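Local coordinates for protein thermophilic dibenzothiophene desulfurization enzyme C (Paenibacillus sp. A11-2, PDB 5XDC) that probably oxidises dibenzothiophene through its sulfoxide to the sulfone, using reduced FMN and molecular oxygen, in bacterial sulfur metabolism, at residues E34-G39 with F378-R383; L87-G92 with R383-H388; F91-S96 with S128-A133; H257-I262 with R350-L355. All coordinates share one frame; numbering follows the deposited sequence.

Interaction 1 (E34-G39 with F378-R383); sequences ERERAG and FWRDAR
Glu36 and Arg380 meet end-on across two helices, the guanidinium offering both terminal nitrogens and the carboxylate both oxygens. Each nitrogen takes a separate oxygen: NH1 of Arg380 lies 3.0 Å from OE1 of Glu36 in a nearly straight bond (172°), whereas NH2 of Arg380 reaches OE2 of Glu36 at 2.8 Å along a more bent path. The two flat groups are not coplanar but turned 33° apart; OE1 is met on its syn side, OE2 from above the carboxylate plane. Glu36 gets there with CG placed between its own N and C (chi1 77°) and a bend at chi2. A second carboxylate, that of Asp381, lies nearby: a water donates to OE1 of Glu36 and to OD1 of Asp381, each at 2.7 Å, and so lies between two like charges. Replacing Glu36 by an alanine would probably leave the end of Arg380 without its carboxylate mate and the water with one acceptor fewer. Arg380 is further held by Asp376 through NE and by Leu205 O through NH1. The salt bridge thereby ties the end of helix 16-38, in the N-terminal domain of this acyl-CoA dehydrogenase-like fold, to helix 376-385, which also packs on helices 331-363 and 247-276.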
loop_
_atom_site.group_PDB
_atom_site.type_symbol
_atom_site.label_atom_id
_atom_site.label_comp_id
_atom_site.label_asym_id
_atom_site.label_seq_id
_atom_site.Cartn_x
_atom_site.Cartn_y
_atom_site.Cartn_z
ATOM N N GLU B 34 24.548 19.757 -11.243
ATOM C CA GLU B 34 25.316 19.854 -12.482
ATOM C C GLU B 34 26.288 18.683 -12.636
ATOM O O GLU B 34 26.465 18.149 -13.740
ATOM C CB GLU B 34 26.067 21.191 -12.522
ATOM N N ARG B 35 26.926 18.260 -11.542
ATOM C CA ARG B 35 27.912 17.188 -11.643
ATOM C C ARG B 35 27.284 15.865 -12.057
ATOM O O ARG B 35 27.848 15.132 -12.877
ATOM C CB ARG B 35 28.656 17.015 -10.323
ATOM C CG ARG B 35 29.722 18.066 -10.088
ATOM C CD ARG B 35 30.559 17.720 -8.869
ATOM N NE ARG B 35 29.785 17.822 -7.624
ATOM C CZ ARG B 35 29.264 16.798 -6.951
ATOM N NH1 ARG B 35 29.426 15.553 -7.353
ATOM N NH2 ARG B 35 28.601 17.027 -5.825
ATOM N N GLU B 36 26.138 15.509 -11.488
ATOM C CA GLU B 36 25.644 14.164 -11.757
ATOM C C GLU B 36 25.109 14.050 -13.182
ATOM O O GLU B 36 25.128 12.959 -13.757
ATOM C CB GLU B 36 24.594 13.753 -10.725
ATOM C CG GLU B 36 23.258 14.357 -10.918
ATOM C CD GLU B 36 22.293 13.490 -11.742
ATOM O OE1 GLU B 36 22.317 12.225 -11.694
ATOM O OE2 GLU B 36 21.500 14.110 -12.462
ATOM N N ARG B 37 24.672 15.160 -13.784
ATOM C CA ARG B 37 24.291 15.128 -15.197
ATOM C C ARG B 37 25.438 14.639 -16.066
ATOM O O ARG B 37 25.240 13.832 -16.987
ATOM C CB ARG B 37 23.860 16.519 -15.670
ATOM C CG ARG B 37 22.540 17.029 -15.108
ATOM C CD ARG B 37 22.013 18.224 -15.931
ATOM N NE ARG B 37 22.654 19.497 -15.586
ATOM C CZ ARG B 37 22.082 20.492 -14.905
ATOM N NH1 ARG B 37 20.829 20.405 -14.467
ATOM N NH2 ARG B 37 22.773 21.600 -14.661
ATOM N N ALA B 38 26.650 15.124 -15.793
ATOM C CA ALA B 38 27.809 14.790 -16.602
ATOM C C ALA B 38 28.269 13.355 -16.407
ATOM O O ALA B 38 28.907 12.798 -17.305
ATOM C CB ALA B 38 28.958 15.744 -16.273
ATOM N N GLY B 39 27.984 12.753 -15.250
ATOM C CA GLY B 39 28.507 11.439 -14.970
ATOM C C GLY B 39 30.005 11.535 -14.758
ATOM O O GLY B 39 30.542 12.588 -14.391
ATOM N N PHE B 378 16.734 12.017 -6.893
ATOM C CA PHE B 378 16.598 11.151 -5.724
ATOM C C PHE B 378 15.981 9.805 -6.100
ATOM O O PHE B 378 16.510 8.744 -5.742
ATOM C CB PHE B 378 15.764 11.853 -4.652
ATOM C CG PHE B 378 16.404 13.104 -4.098
ATOM C CD1 PHE B 378 17.406 13.019 -3.136
ATOM C CD2 PHE B 378 15.984 14.361 -4.512
ATOM C CE1 PHE B 378 17.988 14.166 -2.615
ATOM C CE2 PHE B 378 16.554 15.512 -3.996
ATOM C CZ PHE B 378 17.570 15.412 -3.053
ATOM N N TRP B 379 14.880 9.825 -6.855
ATOM C CA TRP B 379 14.292 8.577 -7.326
ATOM C C TRP B 379 15.262 7.828 -8.225
ATOM O O TRP B 379 15.414 6.612 -8.098
ATOM C CB TRP B 379 12.978 8.845 -8.055
ATOM C CG TRP B 379 12.382 7.605 -8.686
ATOM C CD1 TRP B 379 11.592 6.680 -8.081
ATOM C CD2 TRP B 379 12.545 7.167 -10.036
ATOM N NE1 TRP B 379 11.256 5.677 -8.968
ATOM C CE2 TRP B 379 11.830 5.958 -10.177
ATOM C CE3 TRP B 379 13.221 7.681 -11.143
ATOM C CZ2 TRP B 379 11.766 5.264 -11.372
ATOM C CZ3 TRP B 379 13.163 6.978 -12.332
ATOM C CH2 TRP B 379 12.436 5.790 -12.438
ATOM N N ARG B 380 15.940 8.532 -9.131
ATOM C CA ARG B 380 16.859 7.835 -10.031
ATOM C C ARG B 380 17.975 7.134 -9.252
ATOM O O ARG B 380 18.307 5.975 -9.530
ATOM C CB ARG B 380 17.449 8.810 -11.048
ATOM C CG ARG B 380 16.465 9.235 -12.128
ATOM C CD ARG B 380 17.160 9.980 -13.245
ATOM N NE ARG B 380 17.485 11.355 -12.897
ATOM C CZ ARG B 380 18.703 11.808 -12.594
ATOM N NH1 ARG B 380 19.745 10.996 -12.560
ATOM N NH2 ARG B 380 18.876 13.082 -12.301
ATOM N N ASP B 381 18.549 7.816 -8.271
ATOM C CA ASP B 381 19.632 7.235 -7.482
ATOM C C ASP B 381 19.143 6.035 -6.691
ATOM O O ASP B 381 19.746 4.956 -6.727
ATOM C CB ASP B 381 20.206 8.292 -6.551
ATOM C CG ASP B 381 21.002 9.354 -7.285
ATOM O OD1 ASP B 381 21.480 9.087 -8.413
ATOM O OD2 ASP B 381 21.154 10.460 -6.725
ATOM N N ALA B 382 18.030 6.204 -5.980
ATOM C CA ALA B 382 17.486 5.117 -5.185
ATOM C C ALA B 382 17.012 3.976 -6.064
ATOM O O ALA B 382 17.276 2.809 -5.756
ATOM C CB ALA B 382 16.340 5.632 -4.319
ATOM N N ARG B 383 16.288 4.284 -7.147
ATOM C CA ARG B 383 15.757 3.219 -7.996
ATOM C C ARG B 383 16.885 2.379 -8.584
ATOM O O ARG B 383 16.743 1.160 -8.749
ATOM C CB ARG B 383 14.888 3.812 -9.115
ATOM C CG ARG B 383 14.291 2.807 -10.102
ATOM C CD ARG B 383 13.250 1.907 -9.472
ATOM N NE ARG B 383 13.845 0.955 -8.539
ATOM C CZ ARG B 383 13.160 0.101 -7.794
ATOM N NH1 ARG B 383 11.842 0.021 -7.900
ATOM N NH2 ARG B 383 13.795 -0.686 -6.927
HETATM O O HOH W 1 23.237 10.273 -10.017
#

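Interaction 2 (L87-G92 with R383-H388); sequences LGHLFG and RTHTLH. With IND (indole), chain J.
Between residues 87-92 and 383-388 the nearest CA atoms, those of His89 and His385, are 9.1 Å apart, so side chains must bridge the gap. They do so at the indole pocket of this acyl-CoA dehydrogenase-type fold, where the chain makes a type I beta turn from His385 to His388. Both histidines reach inward with CG anti to the backbone N (chi1 167° in His89, -164° in His385). ND1 of His89 comes within 3.7 Å of CD2 of His385, with the two rings almost perpendicular at 87° and no hydrogen bond between them. The His385 ring is fixed instead from both of its nitrogens, ND1 by the hydroxyl of Tyr259 and NE2 by that of Tyr93, while the Tyr93 ring stacks on that of His89. The ligand lies against the same group of residues. N1 of indole is at the edge of the His385 ring, in its plane, and CD2 of His388 approaches indole C5 at 3.7 Å. Thr384 adds its carbonyl oxygen, 3.6 Å from indole C7, together with its methyl group CG2. On the helix 85-104 side, CE1 of His89 sits 3.3 Å from indole C2.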
loop_
_atom_site.group_PDB
_atom_site.type_symbol
_atom_site.label_atom_id
_atom_site.label_comp_id
_atom_site.label_asym_id
_atom_site.label_seq_id
_atom_site.Cartn_x
_atom_site.Cartn_y
_atom_site.Cartn_z
ATOM N N LEU B 87 28.457 10.160 -4.182
ATOM C CA LEU B 87 29.540 10.325 -3.223
ATOM C C LEU B 87 29.269 9.532 -1.947
ATOM O O LEU B 87 30.189 8.936 -1.384
ATOM C CB LEU B 87 29.762 11.801 -2.924
ATOM C CG LEU B 87 30.466 12.566 -4.053
ATOM C CD1 LEU B 87 30.397 14.072 -3.845
ATOM C CD2 LEU B 87 31.918 12.113 -4.163
ATOM N N GLY B 88 28.014 9.475 -1.492
ATOM C CA GLY B 88 27.697 8.589 -0.381
ATOM C C GLY B 88 28.003 7.134 -0.693
ATOM O O GLY B 88 28.567 6.410 0.133
ATOM N N HIS B 89 27.629 6.685 -1.894
ATOM C CA HIS B 89 27.936 5.335 -2.349
ATOM C C HIS B 89 29.446 5.092 -2.386
ATOM O O HIS B 89 29.935 4.085 -1.869
ATOM C CB HIS B 89 27.281 5.151 -3.720
ATOM C CG HIS B 89 27.724 3.951 -4.484
ATOM N ND1 HIS B 89 26.820 3.069 -5.033
ATOM C CD2 HIS B 89 28.946 3.541 -4.896
ATOM C CE1 HIS B 89 27.470 2.134 -5.700
ATOM N NE2 HIS B 89 28.764 2.391 -5.623
ATOM N N LEU B 90 30.201 6.014 -2.980
ATOM C CA LEU B 90 31.647 5.820 -3.070
ATOM C C LEU B 90 32.258 5.733 -1.680
ATOM O O LEU B 90 33.068 4.844 -1.395
ATOM C CB LEU B 90 32.288 6.958 -3.866
ATOM C CG LEU B 90 32.014 7.001 -5.367
ATOM C CD1 LEU B 90 32.474 8.318 -5.943
ATOM C CD2 LEU B 90 32.689 5.818 -6.042
ATOM N N PHE B 91 31.866 6.657 -0.814
ATOM C CA PHE B 91 32.328 6.688 0.569
ATOM C C PHE B 91 31.924 5.410 1.308
ATOM O O PHE B 91 32.761 4.738 1.924
ATOM C CB PHE B 91 31.754 7.957 1.202
ATOM C CG PHE B 91 32.180 8.221 2.623
ATOM C CD1 PHE B 91 33.438 8.724 2.907
ATOM C CD2 PHE B 91 31.284 8.036 3.661
ATOM C CE1 PHE B 91 33.812 8.992 4.205
ATOM C CE2 PHE B 91 31.657 8.307 4.979
ATOM C CZ PHE B 91 32.918 8.805 5.239
ATOM N N GLY B 92 30.655 5.008 1.194
ATOM C CA GLY B 92 30.212 3.780 1.848
ATOM C C GLY B 92 30.941 2.540 1.353
ATOM O O GLY B 92 31.344 1.682 2.148
ATOM N N ARG B 383 16.288 4.284 -7.147
ATOM C CA ARG B 383 15.757 3.219 -7.996
ATOM C C ARG B 383 16.885 2.379 -8.584
ATOM O O ARG B 383 16.743 1.160 -8.749
ATOM C CB ARG B 383 14.888 3.812 -9.115
ATOM C CG ARG B 383 14.291 2.807 -10.102
ATOM C CD ARG B 383 13.250 1.907 -9.472
ATOM N NE ARG B 383 13.845 0.955 -8.539
ATOM C CZ ARG B 383 13.160 0.101 -7.794
ATOM N NH1 ARG B 383 11.842 0.021 -7.900
ATOM N NH2 ARG B 383 13.795 -0.686 -6.927
ATOM N N THR B 384 18.017 3.015 -8.904
ATOM C CA THR B 384 19.171 2.288 -9.429
ATOM C C THR B 384 19.776 1.368 -8.372
ATOM O O THR B 384 19.888 0.154 -8.577
ATOM C CB THR B 384 20.214 3.287 -9.953
ATOM O OG1 THR B 384 19.666 4.049 -11.040
ATOM C CG2 THR B 384 21.466 2.583 -10.469
ATOM N N HIS B 385 20.193 1.918 -7.231
ATOM C CA HIS B 385 20.990 1.081 -6.351
ATOM C C HIS B 385 20.166 0.060 -5.577
ATOM O O HIS B 385 20.702 -0.996 -5.221
ATOM C CB HIS B 385 21.808 1.902 -5.367
ATOM C CG HIS B 385 22.886 1.078 -4.753
ATOM N ND1 HIS B 385 22.726 0.459 -3.535
ATOM C CD2 HIS B 385 24.067 0.635 -5.253
ATOM C CE1 HIS B 385 23.798 -0.270 -3.274
ATOM N NE2 HIS B 385 24.626 -0.185 -4.301
ATOM N N THR B 386 18.883 0.327 -5.299
ATOM C CA THR B 386 18.075 -0.652 -4.580
ATOM C C THR B 386 17.978 -1.982 -5.324
ATOM O O THR B 386 17.575 -2.988 -4.727
ATOM C CB THR B 386 16.646 -0.126 -4.321
ATOM O OG1 THR B 386 16.069 0.354 -5.545
ATOM C CG2 THR B 386 16.613 0.963 -3.265
ATOM N N LEU B 387 18.327 -2.006 -6.619
ATOM C CA LEU B 387 18.329 -3.213 -7.429
ATOM C C LEU B 387 19.603 -4.028 -7.277
ATOM O O LEU B 387 19.714 -5.094 -7.897
ATOM C CB LEU B 387 18.144 -2.844 -8.901
ATOM C CG LEU B 387 16.878 -2.039 -9.197
ATOM C CD1 LEU B 387 16.901 -1.510 -10.618
ATOM C CD2 LEU B 387 15.641 -2.887 -8.975
ATOM N N HIS B 388 20.559 -3.555 -6.472
ATOM C CA HIS B 388 21.823 -4.268 -6.291
ATOM C C HIS B 388 21.596 -5.760 -6.086
ATOM O O HIS B 388 22.259 -6.601 -6.710
ATOM C CB HIS B 388 22.575 -3.658 -5.105
ATOM C CG HIS B 388 23.836 -4.375 -4.754
ATOM N ND1 HIS B 388 23.854 -5.496 -3.950
ATOM C CD2 HIS B 388 25.123 -4.123 -5.088
ATOM C CE1 HIS B 388 25.104 -5.905 -3.806
ATOM N NE2 HIS B 388 25.892 -5.084 -4.479
HETATM N N1 IND J . 24.979 1.368 -8.960
HETATM C C2 IND J . 26.271 1.505 -8.680
HETATM C C3 IND J . 26.633 0.303 -8.437
HETATM C C4 IND J . 25.766 -2.034 -8.312
HETATM C C5 IND J . 24.578 -2.752 -8.480
HETATM C C6 IND J . 23.385 -2.091 -8.839
HETATM C C7 IND J . 23.383 -0.713 -9.031
HETATM C C8 IND J . 24.553 0.005 -8.872
HETATM C C9 IND J . 25.764 -0.675 -8.499
#

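Interaction 3 (F91-S96 with S128-A133); sequences FGYHFS and SSENNA
Tyr93 and Glu130 reach for each other from opposite directions, joining helix 85-104 to the loop after strand 124-127 beside the flavin and indole pocket of an acyl-CoA dehydrogenase-like fold. Tyr93, Ser128 and Ser129 are FMN-binding residues, although this chain carries no flavin, and Glu130 belongs to the indole pocket. The Tyr93 side chain sets out with CB pointing toward the loop. Further along, the ring turns its CE2 edge to the glutamate: the carboxylate stands at that edge rather than over a face, with CD of Glu130 in the ring plane and 3.8 Å from CE2 of Tyr93, and the two planes are 75° apart. Phe255 meets the same ring obliquely, from helix 247-276. At the tip, OH of Tyr93 donates to OE2 of Glu130 at 2.6 Å, a length to be read with caution because that oxygen is set too close to the ring in the model. A phenylalanine in place of Tyr93 would probably keep the ring contacts but leave Glu130, and His385 beyond it, without the hydroxyl that joins them. Glu130 arrives on an extended chain, chi2 166°, which brings its carboxylate to the tyrosine. The loop backbone is shaped by an ST turn in which the backbone N of Glu130 donates to OG of Ser128 at 3.1 Å, at an angle of 161°.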
loop_
_atom_site.group_PDB
_atom_site.type_symbol
_atom_site.label_atom_id
_atom_site.label_comp_id
_atom_site.label_asym_id
_atom_site.label_seq_id
_atom_site.Cartn_x
_atom_site.Cartn_y
_atom_site.Cartn_z
ATOM N N PHE B 91 31.866 6.657 -0.814
ATOM C CA PHE B 91 32.328 6.688 0.569
ATOM C C PHE B 91 31.924 5.410 1.308
ATOM O O PHE B 91 32.761 4.738 1.924
ATOM C CB PHE B 91 31.754 7.957 1.202
ATOM C CG PHE B 91 32.180 8.221 2.623
ATOM C CD1 PHE B 91 33.438 8.724 2.907
ATOM C CD2 PHE B 91 31.284 8.036 3.661
ATOM C CE1 PHE B 91 33.812 8.992 4.205
ATOM C CE2 PHE B 91 31.657 8.307 4.979
ATOM C CZ PHE B 91 32.918 8.805 5.239
ATOM N N GLY B 92 30.655 5.008 1.194
ATOM C CA GLY B 92 30.212 3.780 1.848
ATOM C C GLY B 92 30.941 2.540 1.353
ATOM O O GLY B 92 31.344 1.682 2.148
ATOM N N TYR B 93 31.115 2.418 0.026
ATOM C CA TYR B 93 31.772 1.246 -0.534
ATOM C C TYR B 93 33.227 1.169 -0.099
ATOM O O TYR B 93 33.771 0.073 0.049
ATOM C CB TYR B 93 31.712 1.272 -2.055
ATOM C CG TYR B 93 30.558 0.539 -2.663
ATOM C CD1 TYR B 93 29.289 1.107 -2.701
ATOM C CD2 TYR B 93 30.739 -0.704 -3.237
ATOM C CE1 TYR B 93 28.219 0.443 -3.281
ATOM C CE2 TYR B 93 29.670 -1.386 -3.833
ATOM C CZ TYR B 93 28.409 -0.805 -3.848
ATOM O OH TYR B 93 27.323 -1.450 -4.427
ATOM N N HIS B 94 33.870 2.318 0.077
ATOM C CA HIS B 94 35.214 2.333 0.641
ATOM C C HIS B 94 35.253 1.562 1.957
ATOM O O HIS B 94 36.151 0.747 2.178
ATOM C CB HIS B 94 35.669 3.772 0.827
ATOM C CG HIS B 94 36.853 3.929 1.727
ATOM N ND1 HIS B 94 38.153 3.891 1.267
ATOM C CD2 HIS B 94 36.929 4.153 3.060
ATOM C CE1 HIS B 94 38.981 4.066 2.284
ATOM N NE2 HIS B 94 38.263 4.222 3.384
ATOM N N PHE B 95 34.262 1.775 2.825
ATOM C CA PHE B 95 34.248 1.046 4.092
ATOM C C PHE B 95 33.845 -0.415 3.930
ATOM O O PHE B 95 34.284 -1.259 4.719
ATOM C CB PHE B 95 33.351 1.769 5.099
ATOM C CG PHE B 95 33.912 3.093 5.512
ATOM C CD1 PHE B 95 35.021 3.161 6.339
ATOM C CD2 PHE B 95 33.411 4.263 4.991
ATOM C CE1 PHE B 95 35.559 4.380 6.680
ATOM C CE2 PHE B 95 33.948 5.478 5.319
ATOM C CZ PHE B 95 35.038 5.540 6.174
ATOM N N SER B 96 33.025 -0.759 2.930
ATOM C CA SER B 96 32.813 -2.169 2.626
ATOM C C SER B 96 34.118 -2.833 2.220
ATOM O O SER B 96 34.449 -3.924 2.696
ATOM C CB SER B 96 31.768 -2.335 1.518
ATOM O OG SER B 96 31.697 -3.679 1.086
ATOM N N SER B 128 35.778 -7.181 -8.140
ATOM C CA SER B 128 34.482 -6.673 -7.736
ATOM C C SER B 128 33.889 -7.732 -6.826
ATOM O O SER B 128 34.062 -8.924 -7.082
ATOM C CB SER B 128 33.568 -6.436 -8.939
ATOM O OG SER B 128 32.216 -6.299 -8.521
ATOM N N SER B 129 33.201 -7.322 -5.763
ATOM C CA SER B 129 32.539 -8.282 -4.889
ATOM C C SER B 129 31.078 -8.467 -5.252
ATOM O O SER B 129 30.335 -9.106 -4.499
ATOM C CB SER B 129 32.677 -7.861 -3.422
ATOM O OG SER B 129 32.336 -6.517 -3.205
ATOM N N GLU B 130 30.663 -7.943 -6.403
ATOM C CA GLU B 130 29.279 -7.987 -6.873
ATOM C C GLU B 130 29.237 -8.791 -8.165
ATOM O O GLU B 130 29.182 -8.232 -9.262
ATOM C CB GLU B 130 28.762 -6.562 -7.053
ATOM C CG GLU B 130 28.593 -5.895 -5.709
ATOM C CD GLU B 130 28.416 -4.403 -5.760
ATOM O OE1 GLU B 130 28.347 -3.809 -6.863
ATOM O OE2 GLU B 130 28.337 -3.815 -4.668
ATOM N N ASN B 131 29.264 -10.116 -8.028
ATOM C CA ASN B 131 29.330 -10.996 -9.190
ATOM C C ASN B 131 27.950 -11.409 -9.697
ATOM O O ASN B 131 27.666 -11.291 -10.894
ATOM C CB ASN B 131 30.161 -12.237 -8.855
ATOM C CG ASN B 131 31.647 -12.016 -9.073
ATOM O OD1 ASN B 131 32.164 -12.245 -10.171
ATOM N ND2 ASN B 131 32.343 -11.561 -8.032
ATOM N N ASN B 132 27.085 -11.896 -8.808
ATOM C CA ASN B 132 25.761 -12.388 -9.189
ATOM C C ASN B 132 25.894 -13.585 -10.132
ATOM O O ASN B 132 25.364 -13.602 -11.248
ATOM C CB ASN B 132 24.915 -11.275 -9.824
ATOM C CG ASN B 132 23.477 -11.713 -10.091
ATOM O OD1 ASN B 132 22.989 -12.672 -9.490
ATOM N ND2 ASN B 132 22.799 -11.013 -10.996
ATOM N N ALA B 133 26.623 -14.594 -9.661
ATOM C CA ALA B 133 26.856 -15.786 -10.459
ATOM C C ALA B 133 27.563 -16.827 -9.607
ATOM O O ALA B 133 28.288 -16.488 -8.666
ATOM C CB ALA B 133 27.689 -15.469 -11.709
#

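Interaction 4 (H257-I262 with R350-L355); sequences HLYLGI and RLVIEL
Within the helical C-terminal domain of the acyl-CoA dehydrogenase fold, helices 247-276 and 331-363 come close at Tyr259 and Val352, whose CA atoms are 6.1 Å apart. Val352 carries the contact from its side, its CB pointing toward the other helix and its two methyl groups spread over different neighbours. CG2, anti to the Val352 backbone N, touches both backbone and side chain: it lies 3.6 Å from O of Tyr259 and 3.7 Å from CG2 of Ile262. CG1 turns instead to the base of the tyrosine, 4.0 Å from CB of Tyr259. Beyond CB the Tyr259 ring leaves Val352 behind. Ile262 presents its CG2 branch, the two aliphatic chains meeting at a slant. Helix 376-385 closes in on the same spot, Ala382 touching both Ile262 and Val352, while Ala263, one residue on from Ile262 in helix 247-276, also touches Val352. No hydrogen bond links the two segments, so they are held by buried apolar contact with a beta-branched valine at the centre. The close approach is consistent with shape complementarity rather than polar bonding, and the one polar side chain among the touching residues, Tyr259, has its hydroxyl at the indole pocket, on His385.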
loop_
_atom_site.group_PDB
_atom_site.type_symbol
_atom_site.label_atom_id
_atom_site.label_comp_id
_atom_site.label_asym_id
_atom_site.label_seq_id
_atom_site.Cartn_x
_atom_site.Cartn_y
_atom_site.Cartn_z
ATOM N N HIS B 257 21.880 2.533 4.749
ATOM C CA HIS B 257 22.091 3.934 5.072
ATOM C C HIS B 257 22.179 4.828 3.830
ATOM O O HIS B 257 21.866 6.022 3.916
ATOM C CB HIS B 257 23.339 4.046 5.941
ATOM C CG HIS B 257 23.093 3.650 7.363
ATOM N ND1 HIS B 257 23.096 2.338 7.785
ATOM C CD2 HIS B 257 22.766 4.391 8.450
ATOM C CE1 HIS B 257 22.806 2.291 9.075
ATOM N NE2 HIS B 257 22.598 3.522 9.501
ATOM N N LEU B 258 22.592 4.294 2.676
ATOM C CA LEU B 258 22.443 5.053 1.439
ATOM C C LEU B 258 20.979 5.368 1.190
ATOM O O LEU B 258 20.624 6.508 0.861
ATOM C CB LEU B 258 23.005 4.269 0.250
ATOM C CG LEU B 258 24.504 3.958 0.244
ATOM C CD1 LEU B 258 24.857 3.199 -1.010
ATOM C CD2 LEU B 258 25.315 5.252 0.349
ATOM N N TYR B 259 20.113 4.368 1.377
ATOM C CA TYR B 259 18.690 4.546 1.095
ATOM C C TYR B 259 18.047 5.486 2.102
ATOM O O TYR B 259 17.253 6.357 1.722
ATOM C CB TYR B 259 17.978 3.192 1.062
ATOM C CG TYR B 259 18.649 2.176 0.163
ATOM C CD1 TYR B 259 19.450 2.563 -0.907
ATOM C CD2 TYR B 259 18.486 0.834 0.393
ATOM C CE1 TYR B 259 20.086 1.629 -1.686
ATOM C CE2 TYR B 259 19.123 -0.109 -0.388
ATOM C CZ TYR B 259 19.936 0.301 -1.417
ATOM O OH TYR B 259 20.559 -0.659 -2.173
ATOM N N LEU B 260 18.389 5.355 3.386
ATOM C CA LEU B 260 17.866 6.302 4.375
ATOM C C LEU B 260 18.377 7.716 4.119
ATOM O O LEU B 260 17.643 8.692 4.295
ATOM C CB LEU B 260 18.240 5.850 5.784
ATOM C CG LEU B 260 17.656 4.509 6.207
ATOM C CD1 LEU B 260 18.245 4.096 7.558
ATOM C CD2 LEU B 260 16.141 4.592 6.312
ATOM N N GLY B 261 19.634 7.857 3.699
ATOM C CA GLY B 261 20.145 9.182 3.394
ATOM C C GLY B 261 19.455 9.820 2.201
ATOM O O GLY B 261 19.088 11.001 2.237
ATOM N N ILE B 262 19.263 9.053 1.132
ATOM C CA ILE B 262 18.545 9.575 -0.032
ATOM C C ILE B 262 17.138 9.992 0.371
ATOM O O ILE B 262 16.659 11.063 -0.015
ATOM C CB ILE B 262 18.521 8.535 -1.167
ATOM C CG1 ILE B 262 19.926 8.308 -1.722
ATOM C CG2 ILE B 262 17.568 8.978 -2.275
ATOM C CD1 ILE B 262 20.030 7.100 -2.610
ATOM N N ARG B 350 11.641 0.069 0.586
ATOM C CA ARG B 350 10.260 0.447 0.294
ATOM C C ARG B 350 10.050 1.928 0.536
ATOM O O ARG B 350 9.403 2.617 -0.270
ATOM C CB ARG B 350 9.289 -0.366 1.153
ATOM C CG ARG B 350 9.357 -1.878 0.936
ATOM C CD ARG B 350 9.186 -2.246 -0.525
ATOM N NE ARG B 350 8.901 -3.666 -0.723
ATOM C CZ ARG B 350 9.092 -4.304 -1.873
ATOM N NH1 ARG B 350 9.577 -3.649 -2.921
ATOM N NH2 ARG B 350 8.795 -5.595 -1.979
ATOM N N LEU B 351 10.622 2.448 1.625
ATOM C CA LEU B 351 10.421 3.849 1.973
ATOM C C LEU B 351 10.993 4.768 0.901
ATOM O O LEU B 351 10.308 5.672 0.410
ATOM C CB LEU B 351 11.058 4.156 3.337
ATOM C CG LEU B 351 11.019 5.637 3.700
ATOM C CD1 LEU B 351 9.583 6.125 3.747
ATOM C CD2 LEU B 351 11.746 5.881 5.026
ATOM N N VAL B 352 12.254 4.560 0.521
ATOM C CA VAL B 352 12.886 5.524 -0.373
ATOM C C VAL B 352 12.253 5.463 -1.757
ATOM O O VAL B 352 12.094 6.493 -2.415
ATOM C CB VAL B 352 14.416 5.329 -0.425
ATOM C CG1 VAL B 352 14.825 4.066 -1.166
ATOM C CG2 VAL B 352 15.063 6.554 -1.071
ATOM N N ILE B 353 11.857 4.269 -2.212
ATOM C CA ILE B 353 11.279 4.152 -3.549
ATOM C C ILE B 353 9.899 4.816 -3.597
ATOM O O ILE B 353 9.562 5.495 -4.575
ATOM C CB ILE B 353 11.230 2.673 -3.983
ATOM C CG1 ILE B 353 12.647 2.107 -4.193
ATOM C CG2 ILE B 353 10.400 2.479 -5.256
ATOM C CD1 ILE B 353 13.487 2.833 -5.241
ATOM N N GLU B 354 9.094 4.659 -2.538
ATOM C CA GLU B 354 7.777 5.300 -2.488
ATOM C C GLU B 354 7.909 6.810 -2.367
ATOM O O GLU B 354 7.264 7.567 -3.099
ATOM C CB GLU B 354 6.963 4.755 -1.304
ATOM C CG GLU B 354 6.550 3.327 -1.455
ATOM C CD GLU B 354 5.725 2.819 -0.275
ATOM O OE1 GLU B 354 5.493 3.596 0.677
ATOM O OE2 GLU B 354 5.310 1.638 -0.306
ATOM N N LEU B 355 8.756 7.265 -1.444
ATOM C CA LEU B 355 8.859 8.676 -1.096
ATOM C C LEU B 355 9.390 9.516 -2.257
ATOM O O LEU B 355 8.874 10.609 -2.536
ATOM C CB LEU B 355 9.765 8.766 0.131
ATOM C CG LEU B 355 10.273 10.041 0.754
ATOM C CD1 LEU B 355 10.750 9.668 2.177
ATOM C CD2 LEU B 355 11.405 10.636 -0.068
#

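Interactions 2 and 3 line the indole pocket, with interactions 1 and 4 set behind them. Interactions 1 and 2 share Arg383 and both use helix 376-385, their centres 11 Å apart, yet the side chain of Arg380 remains about 11 Å from indole. Interactions 2 and 3 both start from helix 85-104 and meet through two probable hydrogen bonds, NE2 of His388 to OE2 of Glu130 (2.8 Å, resting on a less certain oxygen) and NE2 of His385 to OH of Tyr93 (3.0 Å). Interaction 4 joins interaction 2 where OH of Tyr259 lies 2.8 Å from ND1 of His385, and packs against interaction 1 through Ala382 CB, 3.6 Å from Val352 CG2.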